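Local coordinates for protein N-acetyl-L-2,4-diaminobutyric acid deacetylase (Ruegeria pomeroyi, PDB 6TWL) that probably removes the acetyl group from N-acetyl-L-2,4-diaminobutyric acid during bacterial ectoine degradation, as a zinc-dependent hydrolase of the aspartoacylase family, at residues A137-D142 with R229-H234; A172-F177 with T247-M252; M193-V198 with L205-L210; G265-M270 with D320-V325. One frame throughout, in Å; residues are numbered along the deposited sequence.

Interaction 1 (A137-D142 with R229-H234); sequences ADLAVD and RNVLIH
Helix 218-234 lies on one face of the central mixed sheet, and its last turns meet strand 139-142 through L139, V141, V231 and L232. The helix runs almost exactly against the strand: the short axes make 175° and approach to 10.5 Å. No hydrogen bond crosses, and the contact is made essentially by aliphatic side chains. V231 is the hub, because its CG1 methyl drops between two strand residues. A chi1 of 165° swings L139 CG opposite the backbone N and so carries the CD2 branch out to V231 CG1 at 3.4 Å. That is tighter than ordinary carbon packing. V141 meets the same methyl differently, its CG2 facing V231 CG1 tip to tip at 3.9 Å. L232 adds a looser flank, with CD2 at 4.2 Å from L139 CD2. L139 and V141, two residues apart on an extended strand, thus present the same side to the helix, whereas A140 between them turns its CB away. F177 of helix 167-177 also touches V231, and A51 of strand 50-54 touches both L139 and L232. The four side chains are buried, as expected for the helix-on-sheet layering of the alpha/beta catalytic domain in this family.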
loop_
_atom_site.group_PDB
_atom_site.type_symbol
_atom_site.label_atom_id
_atom_site.label_comp_id
_atom_site.label_asym_id
_atom_site.label_seq_id
_atom_site.Cartn_x
_atom_site.Cartn_y
_atom_site.Cartn_z
ATOM N N ALA A 137 11.599 -13.496 1.891
ATOM C CA ALA A 137 10.857 -12.872 0.805
ATOM C C ALA A 137 11.827 -12.201 -0.156
ATOM O O ALA A 137 12.749 -11.500 0.271
ATOM C CB ALA A 137 9.850 -11.852 1.339
ATOM N N ASP A 138 11.618 -12.426 -1.452
ATOM C CA ASP A 138 12.407 -11.778 -2.489
ATOM C C ASP A 138 11.716 -10.554 -3.067
ATOM O O ASP A 138 12.387 -9.691 -3.646
ATOM C CB ASP A 138 12.709 -12.777 -3.612
ATOM C CG ASP A 138 13.438 -14.009 -3.108
ATOM O OD1 ASP A 138 14.570 -13.864 -2.605
ATOM O OD2 ASP A 138 12.869 -15.118 -3.189
ATOM N N LEU A 139 10.401 -10.463 -2.907
ATOM C CA LEU A 139 9.606 -9.351 -3.402
ATOM C C LEU A 139 8.483 -9.082 -2.415
ATOM O O LEU A 139 7.822 -10.018 -1.953
ATOM C CB LEU A 139 9.030 -9.664 -4.782
ATOM C CG LEU A 139 7.905 -8.757 -5.267
ATOM C CD1 LEU A 139 8.433 -7.398 -5.703
ATOM C CD2 LEU A 139 7.179 -9.462 -6.382
ATOM N N ALA A 140 8.281 -7.812 -2.081
ATOM C CA ALA A 140 7.179 -7.389 -1.230
ATOM C C ALA A 140 6.323 -6.387 -1.991
ATOM O O ALA A 140 6.846 -5.413 -2.540
ATOM C CB ALA A 140 7.692 -6.771 0.074
ATOM N N VAL A 141 5.017 -6.628 -2.029
ATOM C CA VAL A 141 4.059 -5.692 -2.609
ATOM C C VAL A 141 3.129 -5.247 -1.493
ATOM O O VAL A 141 2.398 -6.075 -0.939
ATOM C CB VAL A 141 3.257 -6.325 -3.754
ATOM C CG1 VAL A 141 2.313 -5.302 -4.360
ATOM C CG2 VAL A 141 4.188 -6.891 -4.815
ATOM N N ASP A 142 3.146 -3.952 -1.163
ATOM C CA ASP A 142 2.332 -3.421 -0.070
ATOM C C ASP A 142 1.292 -2.471 -0.645
ATOM O O ASP A 142 1.626 -1.364 -1.081
ATOM C CB ASP A 142 3.182 -2.720 0.989
ATOM C CG ASP A 142 2.434 -2.541 2.305
ATOM O OD1 ASP A 142 1.497 -3.324 2.566
ATOM O OD2 ASP A 142 2.780 -1.631 3.085
ATOM N N ARG A 229 -0.350 -9.002 -11.322
ATOM C CA ARG A 229 0.108 -10.048 -12.233
ATOM C C ARG A 229 1.415 -9.656 -12.911
ATOM O O ARG A 229 2.348 -10.463 -13.002
ATOM C CB ARG A 229 -0.964 -10.351 -13.279
ATOM C CG ARG A 229 -0.852 -11.763 -13.837
ATOM C CD ARG A 229 -1.761 -11.991 -15.026
ATOM N NE ARG A 229 -1.611 -10.938 -16.022
ATOM C CZ ARG A 229 -1.227 -11.141 -17.277
ATOM N NH1 ARG A 229 -0.953 -12.366 -17.704
ATOM N NH2 ARG A 229 -1.119 -10.114 -18.108
ATOM N N ASN A 230 1.483 -8.425 -13.425
ATOM C CA ASN A 230 2.710 -7.921 -14.037
ATOM C C ASN A 230 3.908 -8.128 -13.121
ATOM O O ASN A 230 4.932 -8.685 -13.530
ATOM C CB ASN A 230 2.556 -6.436 -14.366
ATOM C CG ASN A 230 1.836 -6.186 -15.678
ATOM O OD1 ASN A 230 1.501 -7.119 -16.406
ATOM N ND2 ASN A 230 1.624 -4.913 -15.999
ATOM N N VAL A 231 3.783 -7.691 -11.868
ATOM C CA VAL A 231 4.903 -7.747 -10.935
ATOM C C VAL A 231 5.283 -9.194 -10.638
ATOM O O VAL A 231 6.468 -9.525 -10.503
ATOM C CB VAL A 231 4.552 -6.956 -9.658
ATOM C CG1 VAL A 231 5.329 -7.457 -8.472
ATOM C CG2 VAL A 231 4.823 -5.475 -9.872
ATOM N N LEU A 232 4.293 -10.087 -10.569
ATOM C CA LEU A 232 4.591 -11.491 -10.305
ATOM C C LEU A 232 5.172 -12.188 -11.530
ATOM O O LEU A 232 6.033 -13.064 -11.388
ATOM C CB LEU A 232 3.334 -12.209 -9.816
ATOM C CG LEU A 232 2.851 -11.692 -8.461
ATOM C CD1 LEU A 232 1.538 -12.339 -8.037
ATOM C CD2 LEU A 232 3.932 -11.894 -7.408
ATOM N N ILE A 233 4.727 -11.818 -12.732
ATOM C CA ILE A 233 5.334 -12.357 -13.946
ATOM C C ILE A 233 6.764 -11.855 -14.085
ATOM O O ILE A 233 7.696 -12.636 -14.312
ATOM C CB ILE A 233 4.493 -11.988 -15.182
ATOM C CG1 ILE A 233 3.231 -12.845 -15.254
ATOM C CG2 ILE A 233 5.312 -12.151 -16.456
ATOM C CD1 ILE A 233 2.202 -12.305 -16.218
ATOM N N HIS A 234 6.951 -10.538 -13.963
ATOM C CA HIS A 234 8.288 -9.954 -13.996
ATOM C C HIS A 234 9.208 -10.619 -12.980
ATOM O O HIS A 234 10.388 -10.857 -13.260
ATOM C CB HIS A 234 8.197 -8.449 -13.740
ATOM C CG HIS A 234 9.519 -7.748 -13.756
ATOM N ND1 HIS A 234 10.215 -7.448 -12.605
ATOM C CD2 HIS A 234 10.268 -7.278 -14.781
ATOM C CE1 HIS A 234 11.338 -6.828 -12.920
ATOM N NE2 HIS A 234 11.394 -6.713 -14.235
#

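Interaction 2 (A172-F177 with T247-M252); sequences AAMKAF and TVNLTM
K175 carries most of this contact, reaching from the last turn of helix 167-177 across T247 at the start of the 247-252 segment. Among the polar groups, K175 NZ lies 3.3 Å from T247 OG1. The threonine hydroxyl has firmer partners elsewhere, being hydrogen-bonded to S182 OG and to the carbonyl oxygen of A179. With the T247 hydroxyl held on the far side from the backbone N (chi1 -173°), it is the CG2 methyl that is turned to the lysine. The N249 amide stands further off: K175 NZ is 4.0 Å from N249 OD1 and nearly as far from ND2, so the ammonium lies near the amide without a direct bond to it.

Nonpolar contact comes from the lysine's aliphatic end, where K175 CE is 3.8 Å from T247 CG2. The gap of 3.0 Å between K175 NZ and T247 CG2 is too short to trust. Together with a chi2 of -28°, away from any staggered value, this short gap makes the modelled course of the lysine doubtful. As modelled, K175 spans from helix to strand, whereas M174 is buried and sets out toward the strand.

A marginal methyl-to-oxygen approach stands apart from these, M174 CE lying 4.4 Å from N249 OD1.

Strand 248-251 is one edge strand of the large mixed sheet within this chain, bonded through its backbone to strand 181-184, and V248 and L250 also reach L306 of strand 305-311. M174 packs on A156 and A158 of strand 155-158, while A172 and A176 touch H234 of helix 218-234.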
loop_
_atom_site.group_PDB
_atom_site.type_symbol
_atom_site.label_atom_id
_atom_site.label_comp_id
_atom_site.label_asym_id
_atom_site.label_seq_id
_atom_site.Cartn_x
_atom_site.Cartn_y
_atom_site.Cartn_z
ATOM N N ALA A 172 12.403 -1.238 -11.124
ATOM C CA ALA A 172 11.980 -2.191 -12.145
ATOM C C ALA A 172 10.664 -2.864 -11.773
ATOM O O ALA A 172 9.812 -3.089 -12.639
ATOM C CB ALA A 172 13.072 -3.236 -12.369
ATOM N N ALA A 173 10.483 -3.205 -10.493
ATOM C CA ALA A 173 9.221 -3.807 -10.072
ATOM C C ALA A 173 8.069 -2.824 -10.219
ATOM O O ALA A 173 6.980 -3.199 -10.670
ATOM C CB ALA A 173 9.319 -4.304 -8.630
ATOM N N MET A 174 8.289 -1.559 -9.850
ATOM C CA MET A 174 7.255 -0.551 -10.057
ATOM C C MET A 174 6.923 -0.417 -11.534
ATOM O O MET A 174 5.750 -0.340 -11.915
ATOM C CB MET A 174 7.690 0.803 -9.498
ATOM C CG MET A 174 6.847 1.952 -10.053
ATOM S SD MET A 174 7.484 3.604 -9.738
ATOM C CE MET A 174 8.856 3.645 -10.875
ATOM N N LYS A 175 7.949 -0.369 -12.388
ATOM C CA LYS A 175 7.683 -0.204 -13.810
ATOM C C LYS A 175 6.969 -1.421 -14.379
ATOM O O LYS A 175 6.158 -1.298 -15.306
ATOM C CB LYS A 175 8.969 0.105 -14.582
ATOM C CG LYS A 175 9.429 1.573 -14.456
ATOM C CD LYS A 175 8.257 2.568 -14.217
ATOM C CE LYS A 175 7.115 2.588 -15.263
ATOM N NZ LYS A 175 6.137 3.626 -14.892
ATOM N N ALA A 176 7.235 -2.605 -13.824
ATOM C CA ALA A 176 6.433 -3.770 -14.179
ATOM C C ALA A 176 4.978 -3.576 -13.767
ATOM O O ALA A 176 4.071 -3.867 -14.552
ATOM C CB ALA A 176 7.019 -5.024 -13.537
ATOM N N PHE A 177 4.738 -3.062 -12.553
ATOM C CA PHE A 177 3.368 -2.809 -12.103
ATOM C C PHE A 177 2.599 -1.997 -13.138
ATOM O O PHE A 177 1.484 -2.362 -13.527
ATOM C CB PHE A 177 3.371 -2.093 -10.748
ATOM C CG PHE A 177 2.052 -2.168 -10.011
ATOM C CD1 PHE A 177 1.022 -1.285 -10.302
ATOM C CD2 PHE A 177 1.848 -3.121 -9.026
ATOM C CE1 PHE A 177 -0.189 -1.355 -9.625
ATOM C CE2 PHE A 177 0.641 -3.196 -8.345
ATOM C CZ PHE A 177 -0.378 -2.311 -8.646
ATOM N N THR A 247 2.196 5.378 -18.829
ATOM C CA THR A 247 2.335 5.760 -17.436
ATOM C C THR A 247 2.999 7.127 -17.372
ATOM O O THR A 247 3.736 7.519 -18.280
ATOM C CB THR A 247 3.154 4.731 -16.664
ATOM O OG1 THR A 247 3.141 5.054 -15.267
ATOM C CG2 THR A 247 4.570 4.733 -17.191
ATOM N N VAL A 248 2.731 7.848 -16.288
ATOM C CA VAL A 248 3.280 9.181 -16.072
ATOM C C VAL A 248 4.162 9.124 -14.835
ATOM O O VAL A 248 3.701 8.740 -13.753
ATOM C CB VAL A 248 2.175 10.236 -15.917
ATOM C CG1 VAL A 248 2.777 11.579 -15.543
ATOM C CG2 VAL A 248 1.369 10.346 -17.203
ATOM N N ASN A 249 5.428 9.501 -14.994
ATOM C CA ASN A 249 6.399 9.404 -13.914
ATOM C C ASN A 249 6.430 10.704 -13.121
ATOM O O ASN A 249 6.570 11.789 -13.695
ATOM C CB ASN A 249 7.782 9.068 -14.468
ATOM C CG ASN A 249 7.933 7.592 -14.784
ATOM O OD1 ASN A 249 8.295 6.794 -13.918
ATOM N ND2 ASN A 249 7.638 7.217 -16.022
ATOM N N LEU A 250 6.299 10.584 -11.802
ATOM C CA LEU A 250 6.143 11.727 -10.919
ATOM C C LEU A 250 7.094 11.615 -9.739
ATOM O O LEU A 250 7.482 10.517 -9.330
ATOM C CB LEU A 250 4.706 11.840 -10.400
ATOM C CG LEU A 250 3.604 11.841 -11.457
ATOM C CD1 LEU A 250 2.287 11.427 -10.833
ATOM C CD2 LEU A 250 3.490 13.211 -12.105
ATOM N N THR A 251 7.467 12.773 -9.200
ATOM C CA THR A 251 8.263 12.870 -7.989
ATOM C C THR A 251 7.623 13.891 -7.061
ATOM O O THR A 251 6.960 14.830 -7.508
ATOM C CB THR A 251 9.718 13.286 -8.283
ATOM O OG1 THR A 251 9.749 14.655 -8.704
ATOM C CG2 THR A 251 10.332 12.411 -9.369
ATOM N N MET A 252 7.820 13.691 -5.756
ATOM C CA MET A 252 7.412 14.642 -4.725
ATOM C C MET A 252 8.681 15.090 -4.010
ATOM O O MET A 252 9.007 14.588 -2.924
ATOM C CB MET A 252 6.408 14.027 -3.753
ATOM C CG MET A 252 5.006 13.854 -4.312
ATOM S SD MET A 252 4.167 12.479 -3.511
ATOM C CE MET A 252 4.702 12.719 -1.822
#

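Interaction 3 (M193-V198 with L205-L210); sequences MYDTAV and LVTTEL
D195 and V198, one turn apart on helix 194-201, both face L205, and each crosses the leucine side chain at about a right angle. L205 faces the helix: its CB takes V198 CG1 at 3.7 Å, and its CD2 sits 3.8 Å from the backbone O of D195. The second valine methyl is used within the helix: V198 CG2 stands 3.9 Å above the plane of the Y194 ring, offset toward its rim. The helix leads through a two-residue turn into strand 204-209, which runs back nearly antiparallel (155° between the short axes), an alpha-to-beta connection of the alpha/beta catalytic domain. Past L205, the D195 carboxylate slants over T207, whose CG2 methyl lies 3.6 Å from D195 OD2. That oxygen is hydrogen-bonded to NE2 of H144, which, like E209 on this strand, binds zinc in the metal-loaded protein; no zinc is present in this apo model. D195 is therefore placed as a second-shell residue would be. An alanine here would remove the carboxylate, and would probably leave H144 NE2 without its mate and the imidazole freer to turn. D195 OD1 lies 4.1 Å from L205 CD1 and also close to D142 OD2, another carboxylate.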
loop_
_atom_site.group_PDB
_atom_site.type_symbol
_atom_site.label_atom_id
_atom_site.label_comp_id
_atom_site.label_asym_id
_atom_site.label_seq_id
_atom_site.Cartn_x
_atom_site.Cartn_y
_atom_site.Cartn_z
ATOM N N MET A 193 7.429 1.422 11.003
ATOM C CA MET A 193 6.477 1.018 9.983
ATOM C C MET A 193 6.945 -0.253 9.284
ATOM O O MET A 193 8.127 -0.605 9.298
ATOM C CB MET A 193 6.268 2.140 8.966
ATOM C CG MET A 193 5.423 3.291 9.495
ATOM S SD MET A 193 5.245 4.651 8.328
ATOM C CE MET A 193 4.902 3.759 6.813
ATOM N N TYR A 194 5.983 -0.952 8.678
ATOM C CA TYR A 194 6.301 -2.166 7.936
ATOM C C TYR A 194 7.094 -1.841 6.677
ATOM O O TYR A 194 8.104 -2.492 6.382
ATOM C CB TYR A 194 5.014 -2.915 7.591
ATOM C CG TYR A 194 5.211 -4.051 6.615
ATOM C CD1 TYR A 194 5.833 -5.228 7.008
ATOM C CD2 TYR A 194 4.780 -3.942 5.302
ATOM C CE1 TYR A 194 6.016 -6.269 6.118
ATOM C CE2 TYR A 194 4.960 -4.975 4.404
ATOM C CZ TYR A 194 5.576 -6.136 4.816
ATOM O OH TYR A 194 5.754 -7.166 3.922
ATOM N N ASP A 195 6.648 -0.831 5.923
ATOM C CA ASP A 195 7.359 -0.424 4.716
ATOM C C ASP A 195 8.797 -0.026 5.011
ATOM O O ASP A 195 9.686 -0.260 4.185
ATOM C CB ASP A 195 6.618 0.725 4.037
ATOM C CG ASP A 195 5.392 0.254 3.301
ATOM O OD1 ASP A 195 5.297 -0.969 3.076
ATOM O OD2 ASP A 195 4.530 1.089 2.955
ATOM N N THR A 196 9.047 0.574 6.177
ATOM C CA THR A 196 10.418 0.903 6.550
ATOM C C THR A 196 11.238 -0.357 6.798
ATOM O O THR A 196 12.427 -0.405 6.463
ATOM C CB THR A 196 10.427 1.797 7.788
ATOM O OG1 THR A 196 9.524 2.893 7.596
ATOM C CG2 THR A 196 11.824 2.339 8.044
ATOM N N ALA A 197 10.620 -1.386 7.386
ATOM C CA ALA A 197 11.334 -2.633 7.635
ATOM C C ALA A 197 11.816 -3.264 6.335
ATOM O O ALA A 197 12.950 -3.754 6.256
ATOM C CB ALA A 197 10.443 -3.607 8.405
ATOM N N VAL A 198 10.968 -3.259 5.304
ATOM C CA VAL A 198 11.357 -3.817 4.012
ATOM C C VAL A 198 12.468 -2.983 3.385
ATOM O O VAL A 198 13.495 -3.518 2.948
ATOM C CB VAL A 198 10.135 -3.916 3.083
ATOM C CG1 VAL A 198 10.476 -4.723 1.846
ATOM C CG2 VAL A 198 8.955 -4.535 3.818
ATOM N N LEU A 205 10.677 -3.683 -2.851
ATOM C CA LEU A 205 9.375 -3.276 -2.347
ATOM C C LEU A 205 8.705 -2.382 -3.379
ATOM O O LEU A 205 9.317 -1.425 -3.862
ATOM C CB LEU A 205 9.511 -2.530 -1.014
ATOM C CG LEU A 205 8.271 -1.798 -0.494
ATOM C CD1 LEU A 205 7.258 -2.798 0.024
ATOM C CD2 LEU A 205 8.643 -0.787 0.582
ATOM N N VAL A 206 7.464 -2.706 -3.737
ATOM C CA VAL A 206 6.595 -1.780 -4.451
ATOM C C VAL A 206 5.361 -1.543 -3.595
ATOM O O VAL A 206 4.744 -2.494 -3.102
ATOM C CB VAL A 206 6.219 -2.273 -5.865
ATOM C CG1 VAL A 206 5.615 -3.674 -5.842
ATOM C CG2 VAL A 206 5.261 -1.277 -6.535
ATOM N N THR A 207 5.038 -0.272 -3.385
ATOM C CA THR A 207 3.851 0.151 -2.665
ATOM C C THR A 207 2.915 0.845 -3.642
ATOM O O THR A 207 3.303 1.188 -4.762
ATOM C CB THR A 207 4.211 1.095 -1.516
ATOM O OG1 THR A 207 4.847 2.264 -2.053
ATOM C CG2 THR A 207 5.164 0.410 -0.556
ATOM N N THR A 208 1.669 1.038 -3.220
ATOM C CA THR A 208 0.650 1.595 -4.098
ATOM C C THR A 208 -0.166 2.639 -3.354
ATOM O O THR A 208 -0.128 2.738 -2.125
ATOM C CB THR A 208 -0.305 0.517 -4.636
ATOM O OG1 THR A 208 -1.178 0.090 -3.583
ATOM C CG2 THR A 208 0.452 -0.686 -5.181
ATOM N N GLU A 209 -0.899 3.432 -4.133
ATOM C CA GLU A 209 -2.041 4.213 -3.658
ATOM C C GLU A 209 -3.029 4.175 -4.817
ATOM O O GLU A 209 -2.895 4.940 -5.777
ATOM C CB GLU A 209 -1.665 5.642 -3.284
ATOM C CG GLU A 209 -0.797 5.775 -2.038
ATOM C CD GLU A 209 -1.590 5.743 -0.752
ATOM O OE1 GLU A 209 -2.825 5.578 -0.817
ATOM O OE2 GLU A 209 -0.975 5.893 0.324
ATOM N N LEU A 210 -3.998 3.264 -4.742
ATOM C CA LEU A 210 -4.847 2.931 -5.878
ATOM C C LEU A 210 -6.239 3.543 -5.764
ATOM O O LEU A 210 -7.208 2.999 -6.297
ATOM C CB LEU A 210 -4.941 1.415 -6.032
ATOM C CG LEU A 210 -3.608 0.740 -6.352
ATOM C CD1 LEU A 210 -3.809 -0.742 -6.548
ATOM C CD2 LEU A 210 -2.968 1.365 -7.584
#

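Interaction 4 (G265-M270 with D320-V325); sequences GLFEMM and DCVAVV
F267 and M269 of strand 265-269 pack against V322 and A323 of strand 321-326 where two antiparallel sheets of the C-terminal part lie face to face, in the manner of a beta sandwich. The strands belong to different sheets, run at 21° to each other with axes 9.5 Å apart, and share no hydrogen bond. V322 and A323 form a classic beta bulge opposite V259, and the helix-like backbone of V322 (phi/psi -72°/-50°) is its mark. The buried half of the contact is F267 on V322. The valine's CG1 methyl comes in the plane of the ring at its edge, 3.9 Å from F267 CE1, while CZ lies equally far from V322 O. H311 meets the same ring edge-to-face, and A284 and I316 touch both residues, so this part is enclosed by neighbouring strands. The M269 side is less enclosed, although its distances are similar. M269 stays partly exposed and reaches across with a bent chain, and just its terminal methyl engages the bulge. M269 CE rests 3.9 Å from A323 CB and as far from V322 O.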
loop_
_atom_site.group_PDB
_atom_site.type_symbol
_atom_site.label_atom_id
_atom_site.label_comp_id
_atom_site.label_asym_id
_atom_site.label_seq_id
_atom_site.Cartn_x
_atom_site.Cartn_y
_atom_site.Cartn_z
ATOM N N GLY A 265 -14.293 24.024 7.275
ATOM C CA GLY A 265 -15.396 24.516 6.477
ATOM C C GLY A 265 -15.839 23.492 5.451
ATOM O O GLY A 265 -15.364 22.353 5.427
ATOM N N LEU A 266 -16.773 23.926 4.610
ATOM C CA LEU A 266 -17.233 23.123 3.486
ATOM C C LEU A 266 -16.207 23.210 2.361
ATOM O O LEU A 266 -15.769 24.303 1.991
ATOM C CB LEU A 266 -18.613 23.603 3.030
ATOM C CG LEU A 266 -19.263 23.029 1.771
ATOM C CD1 LEU A 266 -19.849 21.654 2.047
ATOM C CD2 LEU A 266 -20.360 23.971 1.291
ATOM N N PHE A 267 -15.817 22.058 1.828
ATOM C CA PHE A 267 -14.638 21.943 0.979
ATOM C C PHE A 267 -15.054 21.865 -0.486
ATOM O O PHE A 267 -15.787 20.952 -0.878
ATOM C CB PHE A 267 -13.826 20.713 1.383
ATOM C CG PHE A 267 -12.562 20.526 0.598
ATOM C CD1 PHE A 267 -11.463 21.340 0.824
ATOM C CD2 PHE A 267 -12.468 19.528 -0.354
ATOM C CE1 PHE A 267 -10.297 21.164 0.107
ATOM C CE2 PHE A 267 -11.306 19.346 -1.078
ATOM C CZ PHE A 267 -10.216 20.164 -0.846
ATOM N N GLU A 268 -14.578 22.817 -1.291
ATOM C CA GLU A 268 -14.863 22.863 -2.726
ATOM C C GLU A 268 -13.548 22.779 -3.492
ATOM O O GLU A 268 -12.796 23.756 -3.564
ATOM C CB GLU A 268 -15.623 24.125 -3.115
ATOM C CG GLU A 268 -15.742 24.294 -4.626
ATOM C CD GLU A 268 -16.419 25.586 -5.028
ATOM O OE1 GLU A 268 -16.555 26.484 -4.170
ATOM O OE2 GLU A 268 -16.812 25.702 -6.207
ATOM N N MET A 269 -13.274 21.615 -4.068
ATOM C CA MET A 269 -12.086 21.460 -4.893
ATOM C C MET A 269 -12.317 22.060 -6.271
ATOM O O MET A 269 -13.368 21.848 -6.879
ATOM C CB MET A 269 -11.712 19.992 -5.015
ATOM C CG MET A 269 -10.581 19.770 -5.984
ATOM S SD MET A 269 -9.385 18.642 -5.278
ATOM C CE MET A 269 -8.234 19.754 -4.477
ATOM N N MET A 270 -11.327 22.798 -6.773
ATOM C CA MET A 270 -11.467 23.471 -8.056
ATOM C C MET A 270 -10.807 22.733 -9.221
ATOM O O MET A 270 -11.079 23.086 -10.372
ATOM C CB MET A 270 -10.906 24.902 -7.956
ATOM C CG MET A 270 -11.478 25.744 -6.803
ATOM S SD MET A 270 -13.275 25.897 -6.836
ATOM C CE MET A 270 -13.509 26.728 -8.405
ATOM N N ASP A 320 -5.768 19.174 7.801
ATOM C CA ASP A 320 -5.954 18.233 6.708
ATOM C C ASP A 320 -5.188 18.707 5.477
ATOM O O ASP A 320 -5.024 19.908 5.244
ATOM C CB ASP A 320 -7.439 18.089 6.365
ATOM C CG ASP A 320 -8.258 17.510 7.507
ATOM O OD1 ASP A 320 -7.666 16.923 8.436
ATOM O OD2 ASP A 320 -9.502 17.647 7.473
ATOM N N CYS A 321 -4.716 17.749 4.681
ATOM C CA CYS A 321 -4.016 18.073 3.444
ATOM C C CYS A 321 -5.040 18.398 2.363
ATOM O O CYS A 321 -5.917 17.579 2.059
ATOM C CB CYS A 321 -3.115 16.917 3.011
ATOM S SG CYS A 321 -2.430 17.083 1.343
ATOM N N VAL A 322 -4.932 19.598 1.786
ATOM C CA VAL A 322 -5.884 20.026 0.766
ATOM C C VAL A 322 -5.650 19.260 -0.530
ATOM O O VAL A 322 -6.584 18.704 -1.120
ATOM C CB VAL A 322 -5.784 21.547 0.553
ATOM C CG1 VAL A 322 -6.543 21.972 -0.698
ATOM C CG2 VAL A 322 -6.295 22.288 1.782
ATOM N N ALA A 323 -4.400 19.213 -0.986
ATOM C CA ALA A 323 -4.047 18.531 -2.222
ATOM C C ALA A 323 -2.544 18.298 -2.243
ATOM O O ALA A 323 -1.787 18.961 -1.528
ATOM C CB ALA A 323 -4.479 19.333 -3.455
ATOM N N VAL A 324 -2.125 17.343 -3.071
ATOM C CA VAL A 324 -0.714 17.062 -3.315
ATOM C C VAL A 324 -0.454 17.173 -4.811
ATOM O O VAL A 324 -1.271 16.733 -5.629
ATOM C CB VAL A 324 -0.296 15.671 -2.793
ATOM C CG1 VAL A 324 1.188 15.436 -3.034
ATOM C CG2 VAL A 324 -0.614 15.536 -1.316
ATOM N N VAL A 325 0.687 17.761 -5.165
ATOM C CA VAL A 325 1.088 17.972 -6.552
ATOM C C VAL A 325 2.351 17.167 -6.827
ATOM O O VAL A 325 3.338 17.283 -6.091
ATOM C CB VAL A 325 1.323 19.464 -6.848
ATOM C CG1 VAL A 325 1.336 19.703 -8.344
ATOM C CG2 VAL A 325 0.263 20.323 -6.168
#

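Interactions 1, 2 and 3 share the large mixed sheet, while interaction 4 belongs to the C-terminal sheets. Strands 139-142 and 204-209 are neighbours, joined by a probable hydrogen bond from D142 N to V206 O of 2.9 Å. D142 OD2 and D195 OD1, a close like-charge pair, are 2.6 Å apart. Interaction 3 borders the metal site: it holds E209, and the D195 side chain is about 3 Å from that of H144. V231 CG2 of interaction 1 lies 3.2 Å from A173 O of interaction 2, whose F177 CZ reaches T208 CG2 of interaction 3 at 3.9 Å. Interaction 4, centred about 34 Å from interaction 1, touches interaction 2 lightly, M252 SD to V324 CG1 at 4.2 Å.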